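Local coordinates for NanU sialic acid binding protein (Bacteroides fragilis, PDB 4L7T) that binds sialic acid with high affinity as a SusD-family protein of the outer membrane, probably working with the partner protein NanO in its uptake, at residues V216-G221 with L392-E397; N28-E33 with N107-K112; F54-E59 with Q76-L81. All coordinates share one frame; numbering follows the deposited sequence.

Overall arrangement
The three contacts join different elements, and no helix takes part in two of them. Contacts 1 and 3 lie in the inner part of the chain, with centres about 15 and 13 Å from its centre. Contact 2 sits near the periphery, about 30 Å out, although its aromatic ring is buried. None touches another. Contact 1 is leucine packing, with a buried glutamate beside it, between two long helices. Contact 3 pairs a short helix with a turn and the residue after it, through two leucines and a methionine. Contact 2 is richer: a lysine lies over a tryptophan. Helix 99-115, used by contact 2, also meets Phe54 and Leu57 of contact 3 through Met99.

Contact 1. Residues V216-G221 with L392-E397; sequences VYLWSG and LLLLAE
Leu218 reaches from helix 206-223 to Leu394 and Glu397 on helix 388-401. It supplies more than half of the 116 Å² buried between residues 216-221 and 392-397. The nearest CA atoms, those of Leu218 and Glu397, are 8.5 Å from each other, and side chains bridge the gap.

One methyl does the work. Leu218 CD1 lies 4.0 Å from Leu394 CD2. The same CD1 is also 4.0 Å from the backbone oxygen Leu394 O, so it rests beside the helix backbone as well as on a side chain. The chi1 of -68° turns Leu218 CG beside its own backbone N, and chi2 of 178° extends CD1 towards the partner helix. Leu394 has similar torsions but meets it with the other methyl, CD2, and the two side chains meet at a slant. Glu397 is one turn further along and adds a looser approach of its carboxylate: OE1 is 4.4 Å from Leu218 CD1. No hydrogen bond crosses the contact, and the touch between the two leucines is apolar.

Both helices belong to the helical body of the SusD fold. Leu394 also touches Leu238 of helix 227-244, and Glu397 lies against Leu476 and Leu477 of helix 470-477. Trp219, next to Leu218, packs on helices 173-191 and 470-477.

Contact 2. Residues N28-E33 with N107-K112; sequences NYWKTE and NLMIAK
Trp30 and Lys112 carry this contact, with the lysine chain laid over one face of the indole. The CH-pi part is tight. Lys112 CG stands 3.3 Å from the centroid of the six-membered ring, only 6° off the ring normal. Lys112 CB is close to the rim, 3.4 Å from Trp30 CE3. A bend at chi2 (-59°) lets the rest of the chain run on across the indole, so that Lys112 CE comes 3.5 Å from Trp30 NE1.

The cation-pi part follows from this path. Lys112 NZ lies over the five-membered ring, 4.5 Å from its centroid. NZ also hydrogen-bonds to the carbonyl oxygen of Ala25, and Trp30 NE1 to that of Ile24. The NE1 bond probably helps fix the rotation of the indole, and the NZ bond holds the ammonium group over it.

Met109 adds a Met-aromatic contact. Its SD stands at the edge of the six-membered ring, 4.0 Å from Trp30 CZ3. In the SusD fold the contact joins the loop just before helix 33-48 to helix 99-115.

Apolar packing completes the set. Leu108 CD2 meets Trp30 CZ2 at 3.6 Å, approaching obliquely. Phe39 of helix 33-48 also takes part: its ring meets that of Trp30, and it touches Leu108 and Met109.

Contact 3. Residues F54-E59 with Q76-L81; sequences FFLLGE and QGMERL
Leu56 and Leu81 mark the closest approach of the two backbones, with CA atoms 8.3 Å apart. Residues 54-58 end the short helix 51-58, and Glu59 is the first to leave helical angles. Across the contact, Gly77 to Arg80 form a type I beta turn that leads into a short, weakly bonded helix, about 80-83. The turn is closed by Arg80 N bonding to Gly77 O. Gly77 has a positive phi of 107°, which glycine adopts easily. The contact sets the last turn of helix 51-58 against this beta turn and the start of the short helix after it, in the N-terminal part of the SusD fold.

Leu56 is the shared partner. Its CD2 lies 3.9 Å from Leu81 CD2, just past the turn, and the two side chains cross at about a right angle. With chi2 at -176° CD1 takes the extended position, and the other methyl, CD2, meets Leu81. Met78, within the turn, adds a looser touch, with its SD 4.5 Å from Leu56 CD2. The sum is only 96 Å² of buried surface, all of it apolar packing with no hydrogen bond across.

Around the contact, Met78 also rests on Leu322, and Phe55 stacks on Trp281. Within the turn, Gly77 N donates to Glu79 OE1 at 2.9 Å; the bond is bent, 134° at the hydrogen, and uses the syn lone pair of OE1.

Contact 1. Residues V216-G221 with L392-E397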
loop_
_atom_site.group_PDB
_atom_site.type_symbol
_atom_site.label_atom_id
_atom_site.label_comp_id
_atom_site.label_asym_id
_atom_site.label_seq_id
_atom_site.Cartn_x
_atom_site.Cartn_y
_atom_site.Cartn_z
ATOM N N VAL A 216 -5.767 -10.836 6.435
ATOM C CA VAL A 216 -5.089 -11.629 7.433
ATOM C C VAL A 216 -5.592 -13.060 7.335
ATOM O O VAL A 216 -4.769 -14.027 7.376
ATOM C CB VAL A 216 -5.343 -10.981 8.805
ATOM C CG1 VAL A 216 -5.124 -11.982 9.931
ATOM C CG2 VAL A 216 -4.401 -9.779 8.998
ATOM N N TYR A 217 -6.910 -13.241 7.156
ATOM C CA TYR A 217 -7.390 -14.605 7.033
ATOM C C TYR A 217 -7.132 -15.253 5.667
ATOM O O TYR A 217 -6.952 -16.475 5.608
ATOM C CB TYR A 217 -8.879 -14.694 7.453
ATOM C CG TYR A 217 -9.000 -14.702 8.952
ATOM C CD1 TYR A 217 -9.203 -15.917 9.616
ATOM C CD2 TYR A 217 -8.953 -13.518 9.704
ATOM C CE1 TYR A 217 -9.358 -15.925 11.012
ATOM C CE2 TYR A 217 -9.080 -13.529 11.127
ATOM C CZ TYR A 217 -9.252 -14.728 11.761
ATOM O OH TYR A 217 -9.366 -14.722 13.163
ATOM N N LEU A 218 -7.037 -14.499 4.579
ATOM C CA LEU A 218 -6.460 -15.048 3.348
ATOM C C LEU A 218 -5.008 -15.517 3.556
ATOM O O LEU A 218 -4.684 -16.616 3.081
ATOM C CB LEU A 218 -6.503 -14.026 2.216
ATOM C CG LEU A 218 -7.880 -13.656 1.670
ATOM C CD1 LEU A 218 -7.809 -12.570 0.539
ATOM C CD2 LEU A 218 -8.568 -14.993 1.184
ATOM N N TRP A 219 -4.183 -14.699 4.230
ATOM C CA TRP A 219 -2.754 -15.073 4.498
ATOM C C TRP A 219 -2.725 -16.296 5.419
ATOM O O TRP A 219 -1.969 -17.265 5.145
ATOM C CB TRP A 219 -2.039 -13.875 5.124
ATOM C CG TRP A 219 -0.566 -14.185 5.317
ATOM C CD1 TRP A 219 0.029 -14.911 6.326
ATOM C CD2 TRP A 219 0.466 -13.872 4.388
ATOM N NE1 TRP A 219 1.377 -15.022 6.091
ATOM C CE2 TRP A 219 1.675 -14.384 4.922
ATOM C CE3 TRP A 219 0.498 -13.147 3.178
ATOM C CZ2 TRP A 219 2.919 -14.232 4.278
ATOM C CZ3 TRP A 219 1.726 -12.986 2.519
ATOM C CH2 TRP A 219 2.944 -13.536 3.098
ATOM N N SER A 220 -3.534 -16.302 6.476
ATOM C CA SER A 220 -3.599 -17.463 7.396
ATOM C C SER A 220 -3.962 -18.702 6.565
ATOM O O SER A 220 -3.370 -19.811 6.731
ATOM C CB SER A 220 -4.756 -17.280 8.452
ATOM O OG SER A 220 -4.713 -18.468 9.260
ATOM N N GLY A 221 -4.966 -18.561 5.689
ATOM C CA GLY A 221 -5.559 -19.697 5.024
ATOM C C GLY A 221 -4.620 -20.293 3.973
ATOM O O GLY A 221 -4.504 -21.531 3.863
ATOM N N LEU A 392 -13.374 -5.287 -3.165
ATOM C CA LEU A 392 -13.998 -6.090 -4.200
ATOM C C LEU A 392 -13.023 -7.178 -4.715
ATOM O O LEU A 392 -13.493 -8.337 -4.939
ATOM C CB LEU A 392 -14.494 -5.250 -5.370
ATOM C CG LEU A 392 -15.664 -4.281 -4.998
ATOM C CD1 LEU A 392 -15.957 -3.357 -6.197
ATOM C CD2 LEU A 392 -16.930 -5.070 -4.483
ATOM N N LEU A 393 -11.753 -6.846 -4.931
ATOM C CA LEU A 393 -10.804 -7.790 -5.496
ATOM C C LEU A 393 -10.343 -8.805 -4.450
ATOM O O LEU A 393 -10.096 -9.995 -4.828
ATOM C CB LEU A 393 -9.630 -7.072 -6.214
ATOM C CG LEU A 393 -10.112 -6.328 -7.432
ATOM C CD1 LEU A 393 -8.952 -5.597 -8.058
ATOM C CD2 LEU A 393 -10.796 -7.242 -8.507
ATOM N N LEU A 394 -10.230 -8.403 -3.169
ATOM C CA LEU A 394 -10.031 -9.410 -2.158
ATOM C C LEU A 394 -11.185 -10.373 -2.077
ATOM O O LEU A 394 -10.947 -11.536 -1.784
ATOM C CB LEU A 394 -9.777 -8.762 -0.765
ATOM C CG LEU A 394 -8.444 -7.989 -0.593
ATOM C CD1 LEU A 394 -8.445 -7.182 0.721
ATOM C CD2 LEU A 394 -7.148 -8.852 -0.712
ATOM N N LEU A 395 -12.421 -9.876 -2.155
ATOM C CA LEU A 395 -13.587 -10.749 -2.092
ATOM C C LEU A 395 -13.604 -11.745 -3.269
ATOM O O LEU A 395 -13.817 -12.954 -3.016
ATOM C CB LEU A 395 -14.840 -9.911 -1.994
ATOM C CG LEU A 395 -16.151 -10.697 -1.973
ATOM C CD1 LEU A 395 -16.173 -11.665 -0.756
ATOM C CD2 LEU A 395 -17.247 -9.637 -1.839
ATOM N N ALA A 396 -13.242 -11.259 -4.478
ATOM C CA ALA A 396 -13.033 -12.110 -5.669
ATOM C C ALA A 396 -12.002 -13.192 -5.329
ATOM O O ALA A 396 -12.190 -14.365 -5.670
ATOM C CB ALA A 396 -12.540 -11.251 -6.856
ATOM N N GLU A 397 -10.890 -12.805 -4.685
ATOM C CA GLU A 397 -9.838 -13.769 -4.399
ATOM C C GLU A 397 -10.304 -14.781 -3.386
ATOM O O GLU A 397 -10.035 -15.997 -3.532
ATOM C CB GLU A 397 -8.649 -13.011 -3.855
ATOM C CG GLU A 397 -7.376 -13.902 -3.754
ATOM C CD GLU A 397 -6.073 -13.074 -3.801
ATOM O OE1 GLU A 397 -6.070 -11.842 -3.490
ATOM O OE2 GLU A 397 -5.031 -13.629 -4.198
#

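Contact 2. Residues N28-E33 with N107-K112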
loop_
_atom_site.group_PDB
_atom_site.type_symbol
_atom_site.label_atom_id
_atom_site.label_comp_id
_atom_site.label_asym_id
_atom_site.label_seq_id
_atom_site.Cartn_x
_atom_site.Cartn_y
_atom_site.Cartn_z
ATOM N N ASN A 28 -1.817 14.097 34.104
ATOM C CA ASN A 28 -2.413 15.378 33.701
ATOM C C ASN A 28 -2.667 15.461 32.223
ATOM O O ASN A 28 -3.344 16.382 31.750
ATOM C CB ASN A 28 -1.573 16.578 34.222
ATOM C CG ASN A 28 -0.062 16.464 33.866
ATOM O OD1 ASN A 28 0.659 15.540 34.299
ATOM N ND2 ASN A 28 0.393 17.386 33.067
ATOM N N TYR A 29 -2.072 14.517 31.459
ATOM C CA TYR A 29 -2.288 14.519 29.999
ATOM C C TYR A 29 -3.387 13.566 29.630
ATOM O O TYR A 29 -3.658 13.407 28.445
ATOM C CB TYR A 29 -0.992 14.199 29.158
ATOM C CG TYR A 29 0.140 15.133 29.506
ATOM C CD1 TYR A 29 0.026 16.496 29.240
ATOM C CD2 TYR A 29 1.292 14.657 30.170
ATOM C CE1 TYR A 29 1.034 17.396 29.624
ATOM C CE2 TYR A 29 2.331 15.546 30.548
ATOM C CZ TYR A 29 2.192 16.908 30.246
ATOM O OH TYR A 29 3.174 17.824 30.601
ATOM N N TRP A 30 -3.996 12.930 30.624
ATOM C CA TRP A 30 -5.155 12.045 30.347
ATOM C C TRP A 30 -6.408 12.401 31.175
ATOM O O TRP A 30 -7.081 11.492 31.655
ATOM C CB TRP A 30 -4.734 10.620 30.661
ATOM C CG TRP A 30 -3.438 10.287 29.911
ATOM C CD1 TRP A 30 -2.126 10.552 30.305
ATOM C CD2 TRP A 30 -3.343 9.676 28.601
ATOM N NE1 TRP A 30 -1.243 10.113 29.331
ATOM C CE2 TRP A 30 -1.954 9.549 28.294
ATOM C CE3 TRP A 30 -4.293 9.200 27.684
ATOM C CZ2 TRP A 30 -1.492 8.996 27.063
ATOM C CZ3 TRP A 30 -3.842 8.606 26.483
ATOM C CH2 TRP A 30 -2.447 8.531 26.178
ATOM N N LYS A 31 -6.677 13.680 31.338
ATOM C CA LYS A 31 -7.793 14.100 32.248
ATOM C C LYS A 31 -9.089 14.370 31.531
ATOM O O LYS A 31 -10.131 14.449 32.199
ATOM C CB LYS A 31 -7.425 15.423 32.966
ATOM C CG LYS A 31 -6.316 15.328 33.952
ATOM C CD LYS A 31 -6.582 14.322 35.007
ATOM C CE LYS A 31 -5.500 14.336 36.085
ATOM N NZ LYS A 31 -6.019 13.747 37.345
ATOM N N THR A 32 -9.072 14.516 30.207
ATOM C CA THR A 32 -10.265 14.938 29.463
ATOM C C THR A 32 -10.390 14.077 28.237
ATOM O O THR A 32 -9.385 13.555 27.738
ATOM C CB THR A 32 -10.279 16.424 29.025
ATOM O OG1 THR A 32 -9.270 16.676 28.011
ATOM C CG2 THR A 32 -9.977 17.348 30.221
ATOM N N GLU A 33 -11.621 13.901 27.763
ATOM C CA GLU A 33 -11.810 13.335 26.424
ATOM C C GLU A 33 -10.967 14.054 25.325
ATOM O O GLU A 33 -10.411 13.375 24.399
ATOM C CB GLU A 33 -13.284 13.433 26.049
ATOM C CG GLU A 33 -13.614 12.476 24.891
ATOM C CD GLU A 33 -13.393 13.033 23.514
ATOM O OE1 GLU A 33 -13.382 14.297 23.281
ATOM O OE2 GLU A 33 -13.228 12.151 22.587
ATOM N N ASN A 107 0.394 1.101 22.441
ATOM C CA ASN A 107 0.250 0.291 23.616
ATOM C C ASN A 107 -0.136 1.195 24.844
ATOM O O ASN A 107 -0.819 0.725 25.701
ATOM C CB ASN A 107 1.558 -0.475 23.885
ATOM C CG ASN A 107 1.760 -1.601 22.898
ATOM O OD1 ASN A 107 0.800 -2.021 22.238
ATOM N ND2 ASN A 107 3.003 -2.086 22.763
ATOM N N LEU A 108 0.402 2.396 24.860
ATOM C CA LEU A 108 0.141 3.490 25.872
ATOM C C LEU A 108 -1.340 3.892 25.752
ATOM O O LEU A 108 -2.077 3.871 26.763
ATOM C CB LEU A 108 1.002 4.740 25.658
ATOM C CG LEU A 108 0.727 5.831 26.751
ATOM C CD1 LEU A 108 0.969 5.316 28.170
ATOM C CD2 LEU A 108 1.504 7.128 26.507
ATOM N N MET A 109 -1.766 4.176 24.513
ATOM C CA MET A 109 -3.232 4.523 24.282
ATOM C C MET A 109 -4.126 3.445 24.809
ATOM O O MET A 109 -5.134 3.739 25.495
ATOM C CB MET A 109 -3.492 4.859 22.806
ATOM C CG MET A 109 -5.005 5.202 22.505
ATOM S SD MET A 109 -5.321 6.784 23.229
ATOM C CE MET A 109 -7.005 7.110 22.531
ATOM N N ILE A 110 -3.822 2.198 24.487
ATOM C CA ILE A 110 -4.608 1.100 24.935
ATOM C C ILE A 110 -4.722 1.013 26.459
ATOM O O ILE A 110 -5.836 0.808 26.970
ATOM C CB ILE A 110 -4.126 -0.245 24.321
ATOM C CG1 ILE A 110 -4.414 -0.173 22.820
ATOM C CG2 ILE A 110 -4.781 -1.405 25.009
ATOM C CD1 ILE A 110 -3.763 -1.370 22.014
ATOM N N ALA A 111 -3.574 1.117 27.183
ATOM C CA ALA A 111 -3.629 1.008 28.648
ATOM C C ALA A 111 -4.391 2.231 29.191
ATOM O O ALA A 111 -5.222 2.073 30.075
ATOM C CB ALA A 111 -2.204 0.997 29.244
ATOM N N LYS A 112 -4.162 3.402 28.641
ATOM C CA LYS A 112 -4.807 4.623 29.234
ATOM C C LYS A 112 -6.320 4.546 29.025
ATOM O O LYS A 112 -7.130 4.884 29.950
ATOM C CB LYS A 112 -4.298 5.943 28.659
ATOM C CG LYS A 112 -2.832 6.310 29.116
ATOM C CD LYS A 112 -2.685 6.424 30.654
ATOM C CE LYS A 112 -1.304 6.997 30.982
ATOM N NZ LYS A 112 -1.132 7.193 32.504
#

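Contact 3. Residues F54-E59 with Q76-L81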
loop_
_atom_site.group_PDB
_atom_site.type_symbol
_atom_site.label_atom_id
_atom_site.label_comp_id
_atom_site.label_asym_id
_atom_site.label_seq_id
_atom_site.Cartn_x
_atom_site.Cartn_y
_atom_site.Cartn_z
ATOM N N PHE A 54 5.589 1.387 4.169
ATOM C CA PHE A 54 4.450 0.559 3.679
ATOM C C PHE A 54 4.570 0.350 2.162
ATOM O O PHE A 54 4.378 -0.752 1.712
ATOM C CB PHE A 54 3.074 1.194 4.018
ATOM C CG PHE A 54 2.814 1.370 5.549
ATOM C CD1 PHE A 54 3.392 0.535 6.480
ATOM C CD2 PHE A 54 1.961 2.355 5.981
ATOM C CE1 PHE A 54 3.124 0.691 7.869
ATOM C CE2 PHE A 54 1.738 2.517 7.391
ATOM C CZ PHE A 54 2.281 1.686 8.278
ATOM N N PHE A 55 4.857 1.376 1.349
ATOM C CA PHE A 55 5.002 1.209 -0.056
ATOM C C PHE A 55 6.197 0.312 -0.377
ATOM O O PHE A 55 6.096 -0.614 -1.215
ATOM C CB PHE A 55 5.258 2.589 -0.678
ATOM C CG PHE A 55 5.660 2.559 -2.105
ATOM C CD1 PHE A 55 4.776 2.134 -3.114
ATOM C CD2 PHE A 55 6.998 2.801 -2.427
ATOM C CE1 PHE A 55 5.243 2.034 -4.385
ATOM C CE2 PHE A 55 7.448 2.760 -3.731
ATOM C CZ PHE A 55 6.610 2.377 -4.710
ATOM N N LEU A 56 7.334 0.593 0.290
ATOM C CA LEU A 56 8.561 -0.207 -0.042
ATOM C C LEU A 56 8.365 -1.673 0.320
ATOM O O LEU A 56 8.864 -2.547 -0.403
ATOM C CB LEU A 56 9.797 0.331 0.758
ATOM C CG LEU A 56 10.322 1.700 0.361
ATOM C CD1 LEU A 56 11.594 2.003 1.181
ATOM C CD2 LEU A 56 10.612 1.848 -1.170
ATOM N N LEU A 57 7.688 -1.952 1.433
ATOM C CA LEU A 57 7.445 -3.344 1.796
ATOM C C LEU A 57 6.487 -4.038 0.787
ATOM O O LEU A 57 6.572 -5.229 0.586
ATOM C CB LEU A 57 6.871 -3.432 3.217
ATOM C CG LEU A 57 7.903 -3.002 4.320
ATOM C CD1 LEU A 57 7.113 -2.961 5.616
ATOM C CD2 LEU A 57 9.053 -4.045 4.395
ATOM N N GLY A 58 5.545 -3.284 0.215
ATOM C CA GLY A 58 4.469 -3.948 -0.506
ATOM C C GLY A 58 4.670 -3.994 -1.991
ATOM O O GLY A 58 3.910 -4.717 -2.654
ATOM N N GLU A 59 5.599 -3.204 -2.553
ATOM C CA GLU A 59 5.675 -3.152 -4.018
ATOM C C GLU A 59 7.028 -3.354 -4.732
ATOM O O GLU A 59 7.089 -4.194 -5.614
ATOM C CB GLU A 59 4.975 -1.861 -4.498
ATOM C CG GLU A 59 4.969 -1.625 -6.003
ATOM C CD GLU A 59 4.086 -0.493 -6.423
ATOM O OE1 GLU A 59 2.959 -0.341 -5.844
ATOM O OE2 GLU A 59 4.454 0.217 -7.390
ATOM N N GLN A 76 21.684 4.538 -6.739
ATOM C CA GLN A 76 22.222 4.757 -5.363
ATOM C C GLN A 76 21.738 3.759 -4.341
ATOM O O GLN A 76 21.605 4.077 -3.165
ATOM C CB GLN A 76 22.000 6.195 -4.906
ATOM C CG GLN A 76 22.736 7.177 -5.798
ATOM C CD GLN A 76 22.431 8.626 -5.462
ATOM O OE1 GLN A 76 21.553 8.932 -4.663
ATOM N NE2 GLN A 76 23.211 9.523 -6.039
ATOM N N GLY A 77 21.506 2.507 -4.784
ATOM C CA GLY A 77 21.101 1.422 -3.829
ATOM C C GLY A 77 19.632 1.037 -3.950
ATOM O O GLY A 77 19.268 -0.076 -3.550
ATOM N N MET A 78 18.821 1.906 -4.524
ATOM C CA MET A 78 17.398 1.563 -4.651
ATOM C C MET A 78 17.184 0.346 -5.585
ATOM O O MET A 78 16.226 -0.412 -5.410
ATOM C CB MET A 78 16.573 2.768 -5.105
ATOM C CG MET A 78 15.114 2.468 -5.241
ATOM S SD MET A 78 14.409 2.328 -3.519
ATOM C CE MET A 78 15.639 3.403 -2.536
ATOM N N GLU A 79 18.070 0.159 -6.572
ATOM C CA GLU A 79 18.005 -1.043 -7.415
ATOM C C GLU A 79 18.044 -2.344 -6.670
ATOM O O GLU A 79 17.581 -3.371 -7.214
ATOM C CB GLU A 79 19.105 -0.988 -8.501
ATOM C CG GLU A 79 20.551 -1.351 -8.055
ATOM C CD GLU A 79 21.184 -0.383 -7.061
ATOM O OE1 GLU A 79 20.785 0.810 -7.040
ATOM O OE2 GLU A 79 22.105 -0.821 -6.307
ATOM N N ARG A 80 18.538 -2.311 -5.434
ATOM C CA ARG A 80 18.557 -3.561 -4.642
ATOM C C ARG A 80 17.168 -4.154 -4.401
ATOM O O ARG A 80 17.021 -5.388 -4.210
ATOM C CB ARG A 80 19.356 -3.428 -3.328
ATOM C CG ARG A 80 20.835 -3.089 -3.533
ATOM C CD ARG A 80 21.628 -3.333 -2.234
ATOM N NE ARG A 80 23.024 -2.961 -2.498
ATOM C CZ ARG A 80 23.552 -1.744 -2.264
ATOM N NH1 ARG A 80 22.909 -0.785 -1.591
ATOM N NH2 ARG A 80 24.803 -1.511 -2.646
ATOM N N LEU A 81 16.148 -3.297 -4.444
ATOM C CA LEU A 81 14.772 -3.808 -4.279
ATOM C C LEU A 81 14.318 -4.611 -5.523
ATOM O O LEU A 81 14.063 -5.833 -5.360
ATOM C CB LEU A 81 13.783 -2.699 -3.817
ATOM C CG LEU A 81 13.989 -2.305 -2.319
ATOM C CD1 LEU A 81 15.373 -1.965 -1.696
ATOM C CD2 LEU A 81 12.953 -1.178 -2.035
#